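Long-range contacts in FAD linked oxidase-like protein (PDB 5L6G), which oxidises the C1 hydroxyl of xylooligosaccharides and related sugars to lactones, using a bicovalently attached FAD and passing the electrons to oxygen to give hydrogen peroxide: residues A[26-31]-A[61-66]; A[102-107]-A[485-490]. All coordinates share one frame; numbering follows the deposited sequence.

In the fold
Contact 1 packs on the small four-stranded sheet of the FAD-binding region, contact 2 involves the loop that leads into it, and their centres lie about 15 Å apart. Contact 1 puts the first helix, 26-33, against strand 63-65; contact 2 joins the loop entering the neighbouring strand 108-111 to the C-terminal segment 485-490. They meet near where these two strands begin, Ala62 N lying 2.7 Å from His107 O, a probable hydrogen bond. Neither includes a substrate-binding residue or one of the two flavin-linked residues, His94 and Cys155. Contact 2 is the one that approaches the cofactor, with the side chain of Tyr488 about 4 Å from FAD at nearest atoms, whereas contact 1 lies away from the known sites.

Contact 1: A[26-31]-A[61-66]; sequences AIDECL and PAAIAK
Asp28 and Ile27 reach from the first helix towards Ala62 and Ala63. Take Asp28 first. Its CB leaves the helix alongside the opposing segment, and CG sits beside the backbone N (chi1 -55°), a turn that brings the carboxylate round towards Ala63. From CG the two oxygens part company. OD1 rests 3.6 Å from the methyl CB of Ala63 and accepts a hydrogen bond from water 2 at 2.6 Å. OD2 is hydrogen-bonded to the backbone N of Ala25 and also to water 1, 2.8 Å away. Both waters donate in turn to Ala62 O, water 1 the more closely at 2.6 Å, so the acid and the carbonyl, two acceptors that could not bond directly, are joined by a pair of water bridges.

This is helix-on-sheet packing against the small sheet of the FAD-binding region: helix 26-33 runs nearly along strand 63-65, the axes 9.2 Å apart and inclined by 21°, and the disulfide from Cys30 to Cys79 ties it to helix 70-83. Beneath the polar edge the contact turns apolar. Ile27 lays CG2 against Ala63 CB at 3.9 Å, with Ala62 CB a little farther off, while one turn on Leu31 brings CD1 to 4.3 Å from the same Ala63 CB. Leu108 of the adjacent strand touches both Leu31 and Ala63, and Ile27 also touches Val85 and Cys79.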
# COMPACT_ATOMS: atom_id res chain seq x y z
N ALA A 26 -26.89 10.10 -18.38
CA ALA A 26 -26.57 11.50 -18.09
C ALA A 26 -25.07 11.73 -17.85
O ALA A 26 -24.50 12.72 -18.29
CB ALA A 26 -27.39 11.98 -16.91
N ILE A 27 -24.40 10.80 -17.18
CA ILE A 27 -22.96 10.98 -16.90
C ILE A 27 -22.17 10.99 -18.22
O ILE A 27 -21.21 11.73 -18.37
CB ILE A 27 -22.41 9.90 -15.95
CG1 ILE A 27 -20.99 10.23 -15.49
CG2 ILE A 27 -22.41 8.52 -16.61
CD1 ILE A 27 -20.83 11.57 -14.81
N ASP A 28 -22.62 10.20 -19.19
CA ASP A 28 -21.92 10.09 -20.47
C ASP A 28 -22.06 11.36 -21.27
O ASP A 28 -21.10 11.88 -21.82
CB ASP A 28 -22.45 8.90 -21.25
CG ASP A 28 -22.38 7.64 -20.46
OD1 ASP A 28 -21.26 7.16 -20.22
OD2 ASP A 28 -23.46 7.14 -20.05
N GLU A 29 -23.28 11.87 -21.30
CA GLU A 29 -23.57 13.11 -21.97
C GLU A 29 -22.84 14.28 -21.31
O GLU A 29 -22.37 15.17 -22.00
CB GLU A 29 -25.07 13.37 -21.97
CG GLU A 29 -25.87 12.36 -22.76
CD GLU A 29 -25.29 12.09 -24.15
OE1 GLU A 29 -25.00 13.06 -24.90
OE2 GLU A 29 -25.12 10.89 -24.49
N CYS A 30 -22.77 14.28 -19.98
CA CYS A 30 -22.06 15.36 -19.28
C CYS A 30 -20.58 15.38 -19.69
O CYS A 30 -20.02 16.42 -20.03
CB CYS A 30 -22.15 15.19 -17.76
SG CYS A 30 -21.53 16.64 -16.90
N LEU A 31 -19.97 14.21 -19.67
CA LEU A 31 -18.55 14.10 -20.00
C LEU A 31 -18.28 14.50 -21.45
O LEU A 31 -17.27 15.17 -21.74
CB LEU A 31 -18.08 12.68 -19.73
CG LEU A 31 -18.07 12.25 -18.26
CD1 LEU A 31 -17.85 10.75 -18.13
CD2 LEU A 31 -17.01 13.00 -17.45
N PRO A 61 -18.39 0.09 -13.78
CA PRO A 61 -18.53 1.53 -13.62
C PRO A 61 -19.71 2.09 -14.37
O PRO A 61 -20.13 1.54 -15.39
CB PRO A 61 -17.23 2.08 -14.24
CG PRO A 61 -16.26 0.97 -14.05
CD PRO A 61 -17.07 -0.25 -14.34
N ALA A 62 -20.24 3.20 -13.87
CA ALA A 62 -21.18 4.00 -14.65
C ALA A 62 -20.54 4.46 -15.96
O ALA A 62 -21.17 4.48 -17.02
CB ALA A 62 -21.63 5.19 -13.83
N ALA A 63 -19.27 4.85 -15.86
CA ALA A 63 -18.53 5.36 -17.00
C ALA A 63 -17.08 5.47 -16.59
O ALA A 63 -16.75 5.42 -15.40
CB ALA A 63 -19.05 6.72 -17.42
N ILE A 64 -16.21 5.58 -17.57
CA ILE A 64 -14.77 5.67 -17.31
C ILE A 64 -14.22 6.88 -18.03
O ILE A 64 -14.17 6.91 -19.26
CB ILE A 64 -14.03 4.40 -17.77
CG1 ILE A 64 -14.58 3.18 -17.03
CG2 ILE A 64 -12.53 4.56 -17.55
CD1 ILE A 64 -13.99 1.85 -17.49
N ALA A 65 -13.85 7.90 -17.26
CA ALA A 65 -13.19 9.07 -17.80
C ALA A 65 -11.72 8.71 -17.95
O ALA A 65 -11.16 8.00 -17.13
CB ALA A 65 -13.37 10.26 -16.87
N LYS A 66 -11.12 9.23 -19.01
CA LYS A 66 -9.76 8.89 -19.37
C LYS A 66 -8.94 10.20 -19.47
O LYS A 66 -8.51 10.59 -20.55
CB LYS A 66 -9.83 8.13 -20.69
CG LYS A 66 -8.56 7.50 -21.16
CD LYS A 66 -8.82 6.70 -22.43
CE LYS A 66 -9.20 7.55 -23.63
NZ LYS A 66 -9.18 6.73 -24.87
O HOH W 1 -23.51 5.22 -17.97
O HOH W 2 -20.37 4.68 -20.12

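Contact 2: A[102-107]-A[485-490]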
# COMPACT_ATOMS: atom_id res chain seq x y z
N GLY A 102 -14.65 1.83 -7.39
CA GLY A 102 -15.70 2.36 -6.54
C GLY A 102 -16.16 1.36 -5.49
O GLY A 102 -16.96 1.71 -4.63
N GLY A 103 -15.71 0.11 -5.60
CA GLY A 103 -16.04 -0.92 -4.61
C GLY A 103 -17.49 -1.39 -4.69
O GLY A 103 -17.96 -2.10 -3.80
N GLU A 104 -18.17 -1.01 -5.75
CA GLU A 104 -19.56 -1.40 -6.03
C GLU A 104 -19.77 -0.90 -7.45
O GLU A 104 -18.93 -0.13 -7.96
CB GLU A 104 -20.55 -0.74 -5.06
CG GLU A 104 -20.40 0.77 -4.97
CD GLU A 104 -21.29 1.43 -3.92
OE1 GLU A 104 -21.89 0.73 -3.11
OE2 GLU A 104 -21.39 2.67 -3.91
N ASP A 105 -20.88 -1.31 -8.07
CA ASP A 105 -21.19 -0.90 -9.43
C ASP A 105 -21.64 0.54 -9.44
O ASP A 105 -22.09 1.06 -8.43
CB ASP A 105 -22.33 -1.75 -10.03
CG ASP A 105 -21.95 -3.20 -10.23
OD1 ASP A 105 -20.75 -3.51 -10.38
OD2 ASP A 105 -22.88 -4.04 -10.25
N GLY A 106 -21.52 1.19 -10.59
CA GLY A 106 -22.24 2.43 -10.84
C GLY A 106 -21.57 3.74 -10.48
O GLY A 106 -22.24 4.76 -10.45
N HIS A 107 -20.25 3.73 -10.22
CA HIS A 107 -19.52 4.99 -10.01
C HIS A 107 -18.86 5.41 -11.30
O HIS A 107 -18.59 4.58 -12.18
CB HIS A 107 -18.39 4.82 -8.99
CG HIS A 107 -18.87 4.51 -7.61
ND1 HIS A 107 -18.13 4.84 -6.49
CD2 HIS A 107 -20.01 3.94 -7.17
CE1 HIS A 107 -18.79 4.44 -5.41
NE2 HIS A 107 -19.93 3.89 -5.80
N LEU A 485 -18.90 12.71 -2.49
CA LEU A 485 -18.74 12.41 -3.90
C LEU A 485 -17.78 11.25 -4.13
O LEU A 485 -18.00 10.42 -5.01
CB LEU A 485 -18.25 13.63 -4.67
CG LEU A 485 -18.15 13.41 -6.17
CD1 LEU A 485 -19.55 13.28 -6.76
CD2 LEU A 485 -17.42 14.55 -6.85
N PHE A 486 -16.71 11.20 -3.33
CA PHE A 486 -15.68 10.18 -3.49
C PHE A 486 -15.93 8.92 -2.66
O PHE A 486 -15.00 8.21 -2.30
CB PHE A 486 -14.32 10.78 -3.16
CG PHE A 486 -13.97 11.96 -4.02
CD1 PHE A 486 -13.88 11.82 -5.40
CD2 PHE A 486 -13.74 13.20 -3.47
CE1 PHE A 486 -13.55 12.89 -6.22
CE2 PHE A 486 -13.42 14.28 -4.28
CZ PHE A 486 -13.32 14.13 -5.65
N TYR A 487 -17.20 8.63 -2.43
CA TYR A 487 -17.63 7.52 -1.60
C TYR A 487 -17.12 6.20 -2.13
O TYR A 487 -17.09 5.97 -3.33
CB TYR A 487 -19.17 7.48 -1.53
CG TYR A 487 -19.67 6.22 -0.86
CD1 TYR A 487 -19.71 6.13 0.51
CD2 TYR A 487 -20.00 5.09 -1.61
CE1 TYR A 487 -20.13 4.98 1.14
CE2 TYR A 487 -20.42 3.93 -1.00
CZ TYR A 487 -20.47 3.87 0.39
OH TYR A 487 -20.87 2.73 1.04
N TYR A 488 -16.69 5.35 -1.21
CA TYR A 488 -16.57 3.93 -1.46
C TYR A 488 -16.91 3.27 -0.13
O TYR A 488 -17.01 3.96 0.87
CB TYR A 488 -15.21 3.54 -2.00
CG TYR A 488 -14.01 3.89 -1.16
CD1 TYR A 488 -13.43 5.15 -1.24
CD2 TYR A 488 -13.43 2.95 -0.35
CE1 TYR A 488 -12.28 5.46 -0.51
CE2 TYR A 488 -12.29 3.26 0.39
CZ TYR A 488 -11.73 4.51 0.31
OH TYR A 488 -10.58 4.77 1.04
N PRO A 489 -17.14 1.95 -0.13
CA PRO A 489 -17.74 1.32 1.07
C PRO A 489 -16.92 1.38 2.36
O PRO A 489 -17.47 1.17 3.43
CB PRO A 489 -17.97 -0.11 0.61
CG PRO A 489 -18.25 0.04 -0.86
CD PRO A 489 -17.21 1.04 -1.29
N GLN A 490 -15.63 1.68 2.25
CA GLN A 490 -14.82 1.93 3.44
C GLN A 490 -14.27 3.34 3.51
O GLN A 490 -13.25 3.58 4.17
CB GLN A 490 -13.71 0.89 3.55
CG GLN A 490 -14.27 -0.52 3.71
CD GLN A 490 -13.19 -1.57 3.86
OE1 GLN A 490 -12.05 -1.37 3.45
NE2 GLN A 490 -13.56 -2.71 4.42
O HOH W 3 -22.14 1.03 -0.55
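A His-carboxylate pair in the loop leading into strand 108-111, His107 with Glu104, faces Tyr487 of the C-terminal berberine-like region. His107 NE2 donates to Glu104 OE2 over 2.7 Å at 163°; the oxygen lies nearly in the imidazole plane and is approached on its anti lone pair. With its chain extended beyond CG, Glu104 carries this oxygen to the rim of the Tyr487 ring, 3.3 Å from CE2, where carboxylate and ring planes stand 43° apart. Its other oxygen, OE1, accepts from water 3, which also hydrogen-bonds Tyr487 OH at 2.7 Å.

The histidine presents an edge too: His107 CE1 comes within 3.1 Å of Tyr487 O, close to the imidazole plane. Asn88 completes the group, its OD1 bonding His107 ND1 and its ND2 the Tyr487 carbonyl. With the Asn88 amide oxygen at ND1 and the carboxylate at NE2, a doubly protonated imidazole is probably favoured. Farther along, Pro489 sets its ring against the glycine backbone, CD 3.4 Å from Gly102 O and CG 3.6 Å from Gly103 O, an approach open because Gly103 has no side chain. Tyr488 touches Gly102 O with CB, its hydroxyl bonding Ser215 OG beyond.

Around this seam, helix 458-466 touches Tyr487 through Arg458, while Leu485 packs on helix 70-83 at Val77 and Ala80 and bonds through its backbone to Ala87, at the start of strand 87-90.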